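Local coordinates for 2,3-dihydroxybenzoate-AMP ligase (Bacillus subtilis, PDB 1MD9), which belongs to the ANL superfamily of AMP-binding enzymes, built from a large AMP-binding region followed by a smaller C-terminal domain, at residues Leu82-Glu87 / Leu230-Asn235; Leu101-Leu106 / Leu187-Gly192; Met332-Val337 / Tyr387-Tyr392; Gly379-Arg384 / Tyr409-Ile414. One frame throughout, in Å; residues are numbered along the deposited sequence.

Interaction 1 of 4, residues Leu82-Glu87 / Leu230-Asn235. With DBH (2,3-dihydroxy-benzoic acid), chain C.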
# COMPACT_ATOMS: atom_id res chain seq x y z
N LEU A 82 -11.42 6.08 -7.01
CA LEU A 82 -12.21 5.05 -7.67
C LEU A 82 -11.89 3.67 -7.11
O LEU A 82 -10.76 3.42 -6.69
CB LEU A 82 -11.91 5.05 -9.17
CG LEU A 82 -12.31 6.31 -9.93
CD1 LEU A 82 -11.69 6.27 -11.33
CD2 LEU A 82 -13.85 6.39 -10.00
N PRO A 83 -12.88 2.76 -7.11
CA PRO A 83 -12.63 1.41 -6.58
C PRO A 83 -11.77 0.65 -7.58
O PRO A 83 -11.02 1.23 -8.36
CB PRO A 83 -14.03 0.79 -6.48
CG PRO A 83 -14.98 1.96 -6.63
CD PRO A 83 -14.27 2.89 -7.58
N ASN A 84 -11.91 -0.68 -7.56
CA ASN A 84 -11.17 -1.53 -8.48
C ASN A 84 -11.97 -1.63 -9.78
O ASN A 84 -12.77 -2.56 -9.94
CB ASN A 84 -11.00 -2.93 -7.88
CG ASN A 84 -9.90 -3.00 -6.86
OD1 ASN A 84 -9.75 -2.10 -6.01
ND2 ASN A 84 -9.11 -4.07 -6.93
N ILE A 85 -11.77 -0.68 -10.69
CA ILE A 85 -12.51 -0.73 -11.96
C ILE A 85 -11.62 -0.29 -13.12
O ILE A 85 -10.52 0.24 -12.90
CB ILE A 85 -13.80 0.15 -11.92
CG1 ILE A 85 -13.45 1.61 -11.68
CG2 ILE A 85 -14.70 -0.31 -10.78
CD1 ILE A 85 -14.67 2.50 -11.40
N LYS A 86 -12.09 -0.54 -14.34
CA LYS A 86 -11.33 -0.21 -15.55
C LYS A 86 -11.05 1.28 -15.73
O LYS A 86 -9.95 1.66 -16.17
CB LYS A 86 -12.07 -0.75 -16.78
CG LYS A 86 -12.26 -2.27 -16.78
CD LYS A 86 -12.62 -2.82 -18.16
CE LYS A 86 -13.99 -2.33 -18.62
NZ LYS A 86 -15.09 -2.72 -17.69
N GLU A 87 -12.02 2.12 -15.38
CA GLU A 87 -11.87 3.56 -15.51
C GLU A 87 -10.59 4.10 -14.84
O GLU A 87 -9.86 4.92 -15.42
CB GLU A 87 -13.13 4.26 -14.97
CG GLU A 87 -14.42 3.92 -15.74
CD GLU A 87 -14.96 2.50 -15.49
OE1 GLU A 87 -14.38 1.75 -14.67
OE2 GLU A 87 -15.98 2.12 -16.10
N LEU A 230 -6.87 -5.69 -3.11
CA LEU A 230 -6.83 -4.59 -2.14
C LEU A 230 -7.11 -3.31 -2.92
O LEU A 230 -6.99 -3.30 -4.15
CB LEU A 230 -5.44 -4.46 -1.50
CG LEU A 230 -4.75 -5.72 -0.97
CD1 LEU A 230 -3.26 -5.50 -1.00
CD2 LEU A 230 -5.23 -6.03 0.42
N PRO A 231 -7.48 -2.22 -2.25
CA PRO A 231 -7.73 -1.00 -3.02
C PRO A 231 -6.47 -0.72 -3.85
O PRO A 231 -5.43 -0.36 -3.29
CB PRO A 231 -7.96 0.04 -1.94
CG PRO A 231 -8.54 -0.78 -0.80
CD PRO A 231 -7.70 -2.01 -0.81
N MSE A 232 -6.55 -0.88 -5.17
CA MSE A 232 -5.35 -0.70 -6.01
C MSE A 232 -4.64 0.65 -6.06
O MSE A 232 -3.48 0.71 -6.48
CB MSE A 232 -5.62 -1.17 -7.44
CG MSE A 232 -6.99 -0.84 -7.98
SE MSE A 232 -7.15 -1.57 -9.76
CE MSE A 232 -7.94 -0.04 -10.68
N ALA A 233 -5.30 1.73 -5.66
CA ALA A 233 -4.64 3.03 -5.68
C ALA A 233 -3.50 3.04 -4.67
O ALA A 233 -2.56 3.85 -4.78
CB ALA A 233 -5.62 4.15 -5.34
N HIS A 234 -3.57 2.15 -3.70
CA HIS A 234 -2.54 2.06 -2.67
C HIS A 234 -1.22 1.56 -3.25
O HIS A 234 -1.18 0.52 -3.91
CB HIS A 234 -2.95 1.13 -1.55
CG HIS A 234 -1.94 1.04 -0.46
ND1 HIS A 234 -1.93 1.91 0.61
CD2 HIS A 234 -0.83 0.27 -0.33
CE1 HIS A 234 -0.86 1.68 1.36
NE2 HIS A 234 -0.18 0.68 0.81
N ASN A 235 -0.16 2.30 -2.96
CA ASN A 235 1.20 1.98 -3.42
C ASN A 235 1.47 0.47 -3.50
O ASN A 235 1.91 -0.03 -4.54
CB ASN A 235 2.22 2.65 -2.49
CG ASN A 235 3.56 2.90 -3.16
OD1 ASN A 235 3.66 3.60 -4.18
ND2 ASN A 235 4.62 2.33 -2.57
O17 DBH C . 2.98 0.10 3.91
C21 DBH C . 2.93 0.19 2.49
O9 DBH C . 2.43 1.19 2.00
C18 DBH C . 3.46 -0.88 1.53
C15 DBH C . 3.44 -2.25 1.89
C12 DBH C . 3.94 -3.25 1.01
C3 DBH C . 4.00 -0.52 0.27
O3 DBH C . 4.06 0.83 -0.14
C6 DBH C . 4.49 -1.52 -0.62
C9 DBH C . 4.46 -2.86 -0.25
O6 DBH C . 5.02 -1.17 -1.87

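Interaction 2 of 4, residues Leu101-Leu106 / Leu187-Gly192. With AMP (adenosine monophosphate), chain B.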
# COMPACT_ATOMS: atom_id res chain seq x y z
N LEU A 101 -1.85 15.82 -12.43
CA LEU A 101 -1.34 14.95 -11.40
C LEU A 101 -2.42 14.32 -10.55
O LEU A 101 -3.09 14.99 -9.76
CB LEU A 101 -0.40 15.75 -10.50
CG LEU A 101 1.11 15.66 -10.72
CD1 LEU A 101 1.46 15.71 -12.21
CD2 LEU A 101 1.78 16.79 -9.97
N PRO A 102 -2.62 13.01 -10.69
CA PRO A 102 -3.65 12.37 -9.87
C PRO A 102 -3.24 12.52 -8.41
O PRO A 102 -2.09 12.85 -8.12
CB PRO A 102 -3.57 10.91 -10.29
CG PRO A 102 -3.16 10.99 -11.71
CD PRO A 102 -2.07 12.05 -11.67
N VAL A 103 -4.18 12.29 -7.51
CA VAL A 103 -3.88 12.29 -6.08
C VAL A 103 -4.66 11.07 -5.61
O VAL A 103 -5.89 11.08 -5.61
CB VAL A 103 -4.37 13.55 -5.38
CG1 VAL A 103 -4.16 13.40 -3.90
CG2 VAL A 103 -3.57 14.76 -5.88
N PHE A 104 -3.93 10.02 -5.26
CA PHE A 104 -4.55 8.75 -4.89
C PHE A 104 -5.23 8.56 -3.56
O PHE A 104 -4.63 8.06 -2.60
CB PHE A 104 -3.53 7.63 -5.09
CG PHE A 104 -3.14 7.43 -6.53
CD1 PHE A 104 -1.89 7.84 -6.99
CD2 PHE A 104 -4.01 6.79 -7.41
CE1 PHE A 104 -1.50 7.61 -8.31
CE2 PHE A 104 -3.63 6.56 -8.74
CZ PHE A 104 -2.37 6.97 -9.19
N ALA A 105 -6.52 8.91 -3.50
CA ALA A 105 -7.29 8.72 -2.28
C ALA A 105 -7.86 7.32 -2.34
O ALA A 105 -8.02 6.75 -3.43
CB ALA A 105 -8.42 9.74 -2.17
N LEU A 106 -8.17 6.76 -1.18
CA LEU A 106 -8.72 5.42 -1.14
C LEU A 106 -10.23 5.51 -1.09
O LEU A 106 -10.80 6.55 -0.78
CB LEU A 106 -8.14 4.68 0.07
CG LEU A 106 -6.84 3.87 -0.17
CD1 LEU A 106 -6.05 4.43 -1.36
CD2 LEU A 106 -5.99 3.88 1.10
N LEU A 187 0.64 12.39 -6.96
CA LEU A 187 0.89 12.57 -5.52
C LEU A 187 0.22 11.42 -4.76
O LEU A 187 -0.98 11.27 -4.81
CB LEU A 187 0.33 13.91 -5.04
CG LEU A 187 1.04 15.13 -5.60
CD1 LEU A 187 0.32 16.39 -5.20
CD2 LEU A 187 2.46 15.14 -5.08
N GLN A 188 1.02 10.63 -4.06
CA GLN A 188 0.49 9.51 -3.30
C GLN A 188 0.06 9.96 -1.92
O GLN A 188 0.11 11.16 -1.63
CB GLN A 188 1.55 8.41 -3.21
CG GLN A 188 1.30 7.25 -4.15
CD GLN A 188 0.10 6.41 -3.72
OE1 GLN A 188 -0.27 5.45 -4.41
NE2 GLN A 188 -0.50 6.75 -2.58
N LEU A 189 -0.37 9.03 -1.07
CA LEU A 189 -0.79 9.39 0.29
C LEU A 189 -0.04 8.58 1.34
O LEU A 189 -0.01 7.36 1.31
CB LEU A 189 -2.30 9.16 0.47
CG LEU A 189 -3.32 10.01 -0.30
CD1 LEU A 189 -4.70 9.55 0.12
CD2 LEU A 189 -3.16 11.50 -0.02
N SER A 190 0.58 9.28 2.28
CA SER A 190 1.35 8.67 3.34
C SER A 190 0.56 7.68 4.20
O SER A 190 -0.66 7.62 4.10
CB SER A 190 1.93 9.77 4.22
OG SER A 190 0.89 10.70 4.51
N GLY A 191 1.27 6.94 5.07
CA GLY A 191 0.67 5.94 5.95
C GLY A 191 -0.65 6.30 6.63
O GLY A 191 -1.06 7.48 6.62
N GLY A 192 -1.30 5.31 7.23
CA GLY A 192 -2.57 5.54 7.90
C GLY A 192 -2.64 6.52 9.07
O GLY A 192 -3.11 7.66 8.91
P AMP B . 2.23 3.26 6.31
O1P AMP B . 1.58 1.94 6.70
O2P AMP B . 1.32 4.14 5.51
O3P AMP B . 2.79 4.04 7.48
O5' AMP B . 3.43 3.06 5.17
C5' AMP B . 4.67 2.28 5.27
C4' AMP B . 4.76 1.57 6.61
O4' AMP B . 3.94 0.44 6.82
C3' AMP B . 6.16 1.05 7.00
O3' AMP B . 7.07 2.09 7.39
C2' AMP B . 5.89 0.10 8.14
O2' AMP B . 5.86 0.82 9.41
C1' AMP B . 4.56 -0.49 7.73
N9 AMP B . 4.94 -1.96 6.98
C8 AMP B . 4.70 -2.21 5.66
N7 AMP B . 5.07 -3.47 5.33
C5 AMP B . 5.54 -3.97 6.47
C6 AMP B . 6.03 -5.26 6.64
N6 AMP B . 6.07 -6.13 5.64
N1 AMP B . 6.47 -5.59 7.92
C2 AMP B . 6.43 -4.70 8.96
N3 AMP B . 5.94 -3.45 8.78
C4 AMP B . 5.49 -3.06 7.53

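Interaction 3 of 4, residues Met332-Val337 / Tyr387-Tyr392. With DBH (2,3-dihydroxy-benzoic acid), chain C.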
# COMPACT_ATOMS: atom_id res chain seq x y z
N MSE A 332 6.85 0.99 1.36
CA MSE A 332 6.24 2.23 1.83
C MSE A 332 6.05 3.21 0.66
O MSE A 332 6.80 3.17 -0.32
CB MSE A 332 7.14 2.87 2.88
CG MSE A 332 8.58 3.09 2.39
SE MSE A 332 9.91 3.23 3.83
CE MSE A 332 9.92 1.37 4.34
N ALA A 333 5.07 4.10 0.76
CA ALA A 333 4.81 5.05 -0.32
C ALA A 333 5.94 6.05 -0.47
O ALA A 333 6.09 6.67 -1.53
CB ALA A 333 3.50 5.79 -0.08
N GLU A 334 6.74 6.21 0.58
CA GLU A 334 7.84 7.15 0.51
C GLU A 334 8.93 6.62 -0.40
O GLU A 334 9.81 7.37 -0.82
CB GLU A 334 8.43 7.43 1.89
CG GLU A 334 7.65 8.43 2.72
CD GLU A 334 6.40 7.84 3.36
OE1 GLU A 334 6.07 6.66 3.10
OE2 GLU A 334 5.74 8.57 4.14
N GLY A 335 8.89 5.33 -0.71
CA GLY A 335 9.91 4.77 -1.58
C GLY A 335 10.32 3.34 -1.30
O GLY A 335 9.55 2.42 -1.56
N LEU A 336 11.53 3.15 -0.78
CA LEU A 336 12.07 1.81 -0.48
C LEU A 336 11.02 0.72 -0.34
O LEU A 336 10.01 0.90 0.34
CB LEU A 336 12.93 1.85 0.80
CG LEU A 336 13.31 0.47 1.37
CD1 LEU A 336 13.98 -0.35 0.28
CD2 LEU A 336 14.24 0.60 2.56
N VAL A 337 11.27 -0.41 -1.01
CA VAL A 337 10.38 -1.57 -0.96
C VAL A 337 11.28 -2.80 -0.90
O VAL A 337 12.16 -2.95 -1.75
CB VAL A 337 9.47 -1.65 -2.21
CG1 VAL A 337 8.70 -2.98 -2.23
CG2 VAL A 337 8.50 -0.48 -2.21
N TYR A 387 14.15 5.46 -5.84
CA TYR A 387 12.71 5.61 -5.78
C TYR A 387 12.23 5.93 -4.36
O TYR A 387 11.16 5.48 -3.95
CB TYR A 387 12.06 4.33 -6.30
CG TYR A 387 12.45 3.11 -5.51
CD1 TYR A 387 11.62 2.63 -4.51
CD2 TYR A 387 13.67 2.48 -5.72
CE1 TYR A 387 12.01 1.53 -3.72
CE2 TYR A 387 14.07 1.39 -4.95
CZ TYR A 387 13.23 0.92 -3.95
OH TYR A 387 13.61 -0.13 -3.15
N THR A 388 13.04 6.70 -3.62
CA THR A 388 12.72 7.13 -2.26
C THR A 388 12.73 8.67 -2.27
O THR A 388 13.69 9.29 -2.74
CB THR A 388 13.74 6.59 -1.23
OG1 THR A 388 13.53 5.18 -1.04
CG2 THR A 388 13.60 7.32 0.11
N ILE A 389 11.68 9.28 -1.76
CA ILE A 389 11.53 10.73 -1.77
C ILE A 389 12.49 11.48 -0.86
O ILE A 389 13.08 10.90 0.06
CB ILE A 389 10.08 11.13 -1.40
CG1 ILE A 389 9.84 10.94 0.09
CG2 ILE A 389 9.08 10.27 -2.18
CD1 ILE A 389 8.44 11.30 0.52
N ARG A 390 12.63 12.78 -1.14
CA ARG A 390 13.49 13.68 -0.37
C ARG A 390 12.64 14.76 0.31
O ARG A 390 13.16 15.79 0.75
CB ARG A 390 14.51 14.35 -1.29
CG ARG A 390 15.46 13.40 -2.01
CD ARG A 390 16.16 12.45 -1.04
NE ARG A 390 17.49 12.04 -1.50
CZ ARG A 390 18.59 12.80 -1.40
NH1 ARG A 390 18.53 14.02 -0.86
NH2 ARG A 390 19.75 12.32 -1.84
N GLY A 391 11.33 14.53 0.38
CA GLY A 391 10.45 15.49 1.01
C GLY A 391 9.00 15.33 0.58
O GLY A 391 8.72 14.97 -0.55
N TYR A 392 8.08 15.61 1.50
CA TYR A 392 6.64 15.52 1.23
C TYR A 392 6.14 16.79 0.55
O TYR A 392 6.76 17.86 0.63
CB TYR A 392 5.85 15.35 2.52
CG TYR A 392 6.05 14.04 3.23
CD1 TYR A 392 7.04 13.89 4.19
CD2 TYR A 392 5.22 12.95 2.97
CE1 TYR A 392 7.19 12.69 4.88
CE2 TYR A 392 5.36 11.76 3.64
CZ TYR A 392 6.34 11.63 4.60
OH TYR A 392 6.46 10.45 5.27
O17 DBH C . 2.98 0.10 3.91
C21 DBH C . 2.93 0.19 2.49
O9 DBH C . 2.43 1.19 2.00
C18 DBH C . 3.46 -0.88 1.53
C15 DBH C . 3.44 -2.25 1.89
C12 DBH C . 3.94 -3.25 1.01
C3 DBH C . 4.00 -0.52 0.27
O3 DBH C . 4.06 0.83 -0.14
C6 DBH C . 4.49 -1.52 -0.62
C9 DBH C . 4.46 -2.86 -0.25
O6 DBH C . 5.02 -1.17 -1.87

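Interaction 4 of 4, residues Gly379-Arg384 / Tyr409-Ile414. With AMP (adenosine monophosphate), chain B.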
# COMPACT_ATOMS: atom_id res chain seq x y z
N GLY A 379 17.37 -1.35 15.62
CA GLY A 379 17.39 0.10 15.72
C GLY A 379 16.52 0.82 14.73
O GLY A 379 15.77 0.21 13.97
N HIS A 380 16.62 2.14 14.74
CA HIS A 380 15.84 2.97 13.84
C HIS A 380 16.25 2.82 12.38
O HIS A 380 17.41 3.03 12.02
CB HIS A 380 15.97 4.42 14.27
CG HIS A 380 15.46 4.66 15.65
ND1 HIS A 380 14.12 4.65 15.96
CD2 HIS A 380 16.11 4.90 16.82
CE1 HIS A 380 13.96 4.87 17.25
NE2 HIS A 380 15.16 5.03 17.80
N LEU A 381 15.28 2.47 11.54
CA LEU A 381 15.52 2.30 10.12
C LEU A 381 15.40 3.57 9.29
O LEU A 381 14.35 4.23 9.28
CB LEU A 381 14.56 1.26 9.54
CG LEU A 381 14.66 1.15 8.01
CD1 LEU A 381 16.06 0.68 7.60
CD2 LEU A 381 13.60 0.20 7.51
N LEU A 382 16.49 3.90 8.59
CA LEU A 382 16.49 5.05 7.69
C LEU A 382 16.79 4.48 6.30
O LEU A 382 17.32 3.38 6.18
CB LEU A 382 17.58 6.06 8.08
CG LEU A 382 17.42 6.80 9.41
CD1 LEU A 382 18.19 6.06 10.50
CD2 LEU A 382 17.97 8.22 9.25
N THR A 383 16.43 5.21 5.24
CA THR A 383 16.70 4.70 3.91
C THR A 383 16.84 5.82 2.89
O THR A 383 16.32 6.92 3.10
CB THR A 383 15.59 3.76 3.47
OG1 THR A 383 16.05 2.96 2.37
CG2 THR A 383 14.38 4.56 3.03
N ARG A 384 17.53 5.54 1.78
CA ARG A 384 17.76 6.55 0.74
C ARG A 384 18.12 5.89 -0.60
O ARG A 384 18.94 4.97 -0.65
CB ARG A 384 18.88 7.49 1.22
CG ARG A 384 19.49 8.39 0.17
CD ARG A 384 20.08 9.63 0.86
NE ARG A 384 21.26 10.21 0.19
CZ ARG A 384 22.50 9.73 0.28
NH1 ARG A 384 22.76 8.65 1.03
NH2 ARG A 384 23.50 10.34 -0.35
N TYR A 409 15.75 9.25 4.72
CA TYR A 409 14.39 9.29 5.25
C TYR A 409 14.19 8.27 6.37
O TYR A 409 14.34 7.07 6.15
CB TYR A 409 13.38 8.99 4.13
CG TYR A 409 11.96 8.74 4.62
CD1 TYR A 409 11.18 9.78 5.14
CD2 TYR A 409 11.38 7.48 4.52
CE1 TYR A 409 9.86 9.56 5.54
CE2 TYR A 409 10.07 7.25 4.92
CZ TYR A 409 9.31 8.30 5.42
OH TYR A 409 7.99 8.08 5.76
N ARG A 410 13.86 8.74 7.57
CA ARG A 410 13.63 7.84 8.70
C ARG A 410 12.21 7.26 8.61
O ARG A 410 11.22 7.98 8.70
CB ARG A 410 13.82 8.57 10.04
CG ARG A 410 13.15 9.92 10.13
CD ARG A 410 14.18 11.01 10.37
NE ARG A 410 15.01 10.74 11.54
CZ ARG A 410 16.02 11.51 11.94
NH1 ARG A 410 16.32 12.61 11.26
NH2 ARG A 410 16.71 11.20 13.03
N THR A 411 12.13 5.94 8.43
CA THR A 411 10.86 5.26 8.26
C THR A 411 10.09 4.95 9.53
O THR A 411 9.05 4.29 9.48
CB THR A 411 11.06 3.95 7.52
OG1 THR A 411 11.90 3.09 8.31
CG2 THR A 411 11.73 4.21 6.21
N GLY A 412 10.59 5.41 10.67
CA GLY A 412 9.90 5.14 11.92
C GLY A 412 9.82 3.66 12.30
O GLY A 412 9.36 3.35 13.39
N ASP A 413 10.25 2.76 11.43
CA ASP A 413 10.19 1.35 11.78
C ASP A 413 11.45 0.95 12.55
O ASP A 413 12.51 1.55 12.39
CB ASP A 413 10.06 0.45 10.55
CG ASP A 413 9.07 0.97 9.52
OD1 ASP A 413 9.50 1.79 8.67
OD2 ASP A 413 7.88 0.58 9.55
N ILE A 414 11.32 -0.06 13.40
CA ILE A 414 12.45 -0.54 14.16
C ILE A 414 12.76 -1.92 13.62
O ILE A 414 11.90 -2.81 13.61
CB ILE A 414 12.13 -0.59 15.65
CG1 ILE A 414 12.15 0.84 16.20
CG2 ILE A 414 13.10 -1.51 16.37
CD1 ILE A 414 11.79 0.96 17.65
P AMP B . 2.23 3.26 6.31
O1P AMP B . 1.58 1.94 6.70
O2P AMP B . 1.32 4.14 5.51
O3P AMP B . 2.79 4.04 7.48
O5' AMP B . 3.43 3.06 5.17
C5' AMP B . 4.67 2.28 5.27
C4' AMP B . 4.76 1.57 6.61
O4' AMP B . 3.94 0.44 6.82
C3' AMP B . 6.16 1.05 7.00
O3' AMP B . 7.07 2.09 7.39
C2' AMP B . 5.89 0.10 8.14
O2' AMP B . 5.86 0.82 9.41
C1' AMP B . 4.56 -0.49 7.73
N9 AMP B . 4.94 -1.96 6.98
C8 AMP B . 4.70 -2.21 5.66
N7 AMP B . 5.07 -3.47 5.33
C5 AMP B . 5.54 -3.97 6.47
C6 AMP B . 6.03 -5.26 6.64
N6 AMP B . 6.07 -6.13 5.64
N1 AMP B . 6.47 -5.59 7.92
C2 AMP B . 6.43 -4.70 8.96
N3 AMP B . 5.94 -3.45 8.78
C4 AMP B . 5.49 -3.06 7.53

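Interaction 1 of 4, residues Leu82-Glu87 / Leu230-Asn235
Asn84 OD1 is bordered by several groups of residues 230-235: Met232 N lies 3.5 Å from it, CG of the selenomethionine Met232 3.6 Å, and Pro231 CA and Leu230 O are close by. Across the same amide, Asn84 ND2 comes 3.6 Å from Leu230 O. These approaches are best read as packing of polar groups. With its CG anti to the carbonyl carbon (chi1 -79°), the Asn84 amide reaches the backbone at Leu230-Met232, while the Met232 side chain runs past it the other way. The bent end of Met232 brings CE to 3.4 Å from Ile85 O and 4.1 Å from Pro83 O, a methyl group lying against two carbonyl oxygens. Phe88 and Phe89 of helix 87-98 also pack on this selenomethionine.

Both segments are loops that leave a parallel strand and enter a helix, strand 77-80 in one sheet and strand 225-228 in another, and the contact therefore joins two sheets of the AMP-binding region. Each loop folds tightly. Asn84 is the centre of an inverse gamma turn, and Pro231-His234 is a type I turn closed by His234 N to Pro231 O at 3.2 Å.

At the end of that turn the chain meets 2,3-dihydroxy-benzoic acid. His234 NE2 donates to its O9 over 2.9 Å, noticeably bent at 132°, with O9 at the ring edge near the imidazole plane. Asn235 ND2 gives a much straighter bond to O3, 2.9 Å long at 173°. The other amide atom, Asn235 OD1, is hydrogen-bonded to Tyr207 OH, and the two bonds together hold the amide's rotation.

Interaction 2 of 4, residues Leu101-Leu106 / Leu187-Gly192
Leu189 packs against Phe104 and Ala105 where strand 187-189 runs almost exactly parallel to strand 101-104, their axes 3° apart. A single parallel beta bridge, Val103 with Leu187, here ties the two-stranded sheet of 184-189 and 199-203 to the edge of the sheet containing 77-80 and 101-104. The bridge itself has two bonds, Leu187 N to Pro102 O at 3.0 Å and Phe104 N to Leu187 O at 3.2 Å, and beside them the Val103 and Leu187 side chains point the same way. Beyond Leu189 the strand opens into Ser190-Gly191-Gly192, the start of a serine- and glycine-rich loop that corresponds to the phosphate-binding A3 motif of the superfamily. This loop runs up to the phosphate of adenosine monophosphate, though their exact fit in the model is doubtful. From its CB, 4.0 Å from Phe104 O, the side chain of Leu189 climbs along that carbonyl: CG comes to 3.3 Å from the same oxygen. CG stands anti to the carbonyl carbon (chi1 -67°), which lays the branch over the inverse gamma turn centred on Phe104. At the tip the branches part. CD1 lies over Phe104 O and then meets Ala105 CA at 3.6 Å, while CD2 reaches Val103 CG1 at 4.4 Å.

Interaction 3 of 4, residues Met332-Val337 / Tyr387-Tyr392
Glu334 O receives Ile389 N at 2.8 Å and 166°, and this bond marks the tight centre of the contact. Met332-Gly335 is a type I turn joining antiparallel strands 325-332 and 335-339; it forms the end of the segment that corresponds to the A5 motif of the superfamily and here packs into the loop 387-392. Around the central bond, Ile389 CG2 lies against Glu334 O at 3.3 Å, and Thr388 OG1 accepts Leu336 N at 2.9 Å. Tyr387 completes this part: its CG lies between the backbone N and the carbonyl carbon (chi1 59°), carrying the ring along Gly335 and Leu336 until OH accepts Val337 N at 3.2 Å, in the ring plane. The same hydroxyl is hydrogen-bonded to Asp361. By contrast, the loop swings clear at the partly exposed Arg390, whose CB points away, and returns only with Tyr392. There the carboxylate of Glu334 and the tyrosine ring are nearly perpendicular, 85° apart; OH faces OE2, at a modelled length too short to rely on. Ile389 CD1 lies 3.7 Å from Glu334 CG and 4.3 Å above the centre of one face of the Tyr392 ring.

Interaction 4 of 4, residues Gly379-Arg384 / Tyr409-Ile414
Tyr409 turns the edge of its ring to Thr383, whose CG2 lies near the ring plane and 4.4 Å from CD2, while Thr411 N stands 4.2 Å above one face, offset toward the rim. The Tyr409 hydroxyl is hydrogen-bonded to that of Tyr392. At the far end the His380 ring meets Ile414 CG1 obliquely, and His380 NE2 is hydrogen-bonded to Asp368. Between these rings run two antiparallel strands in the middle of a four-stranded sheet. Thr383 and Tyr409 form a hydrogen-bonded pair, with Tyr409 N to Thr383 O and Thr383 N to Tyr409 O both 2.9 Å. Between Leu382 and His380 the register slips by two residues, a beta bulge with residues 411-413 standing opposite Leu381 alone and Gly412 at a positive phi of 64°. Leu381 bridges it: its O accepts Thr411 N at 2.9 Å and its N donates to Asp413 O at 3.0 Å. The Leu382 and Arg410 side chains lie side by side, and the Arg410 guanidinium makes a salt bridge with Asp370. Within the bulge, Asp413 OD1 and OD2 both lie 2.8 Å from O3' of adenosine monophosphate, which can give its proton to either; OD2 is modelled too close to the ribose, making the detail doubtful.

Round the two ligands, interactions 1, 2 and 3 touch one another, and interaction 4 joins through interaction 3. Interactions 1 and 2 touch through Ala233 CB, 3.7 Å from Phe104 CD2, and interaction 1 meets interaction 3 where Asn235 ND2 lies 3.2 Å from Met332 O; interactions 1 and 3 both border 2,3-dihydroxy-benzoic acid. Interactions 2 and 4 do not touch, with nearest atoms about 6 Å apart, yet they approach adenosine monophosphate at different parts of the molecule, phosphate and ribose. Interaction 3 stands between them: Ser190 CB packs on Tyr392 CE2, and Tyr392 OH probably bonds Tyr409 OH at 2.9 Å. The centres of interactions 1 and 4 are about 28 Å apart.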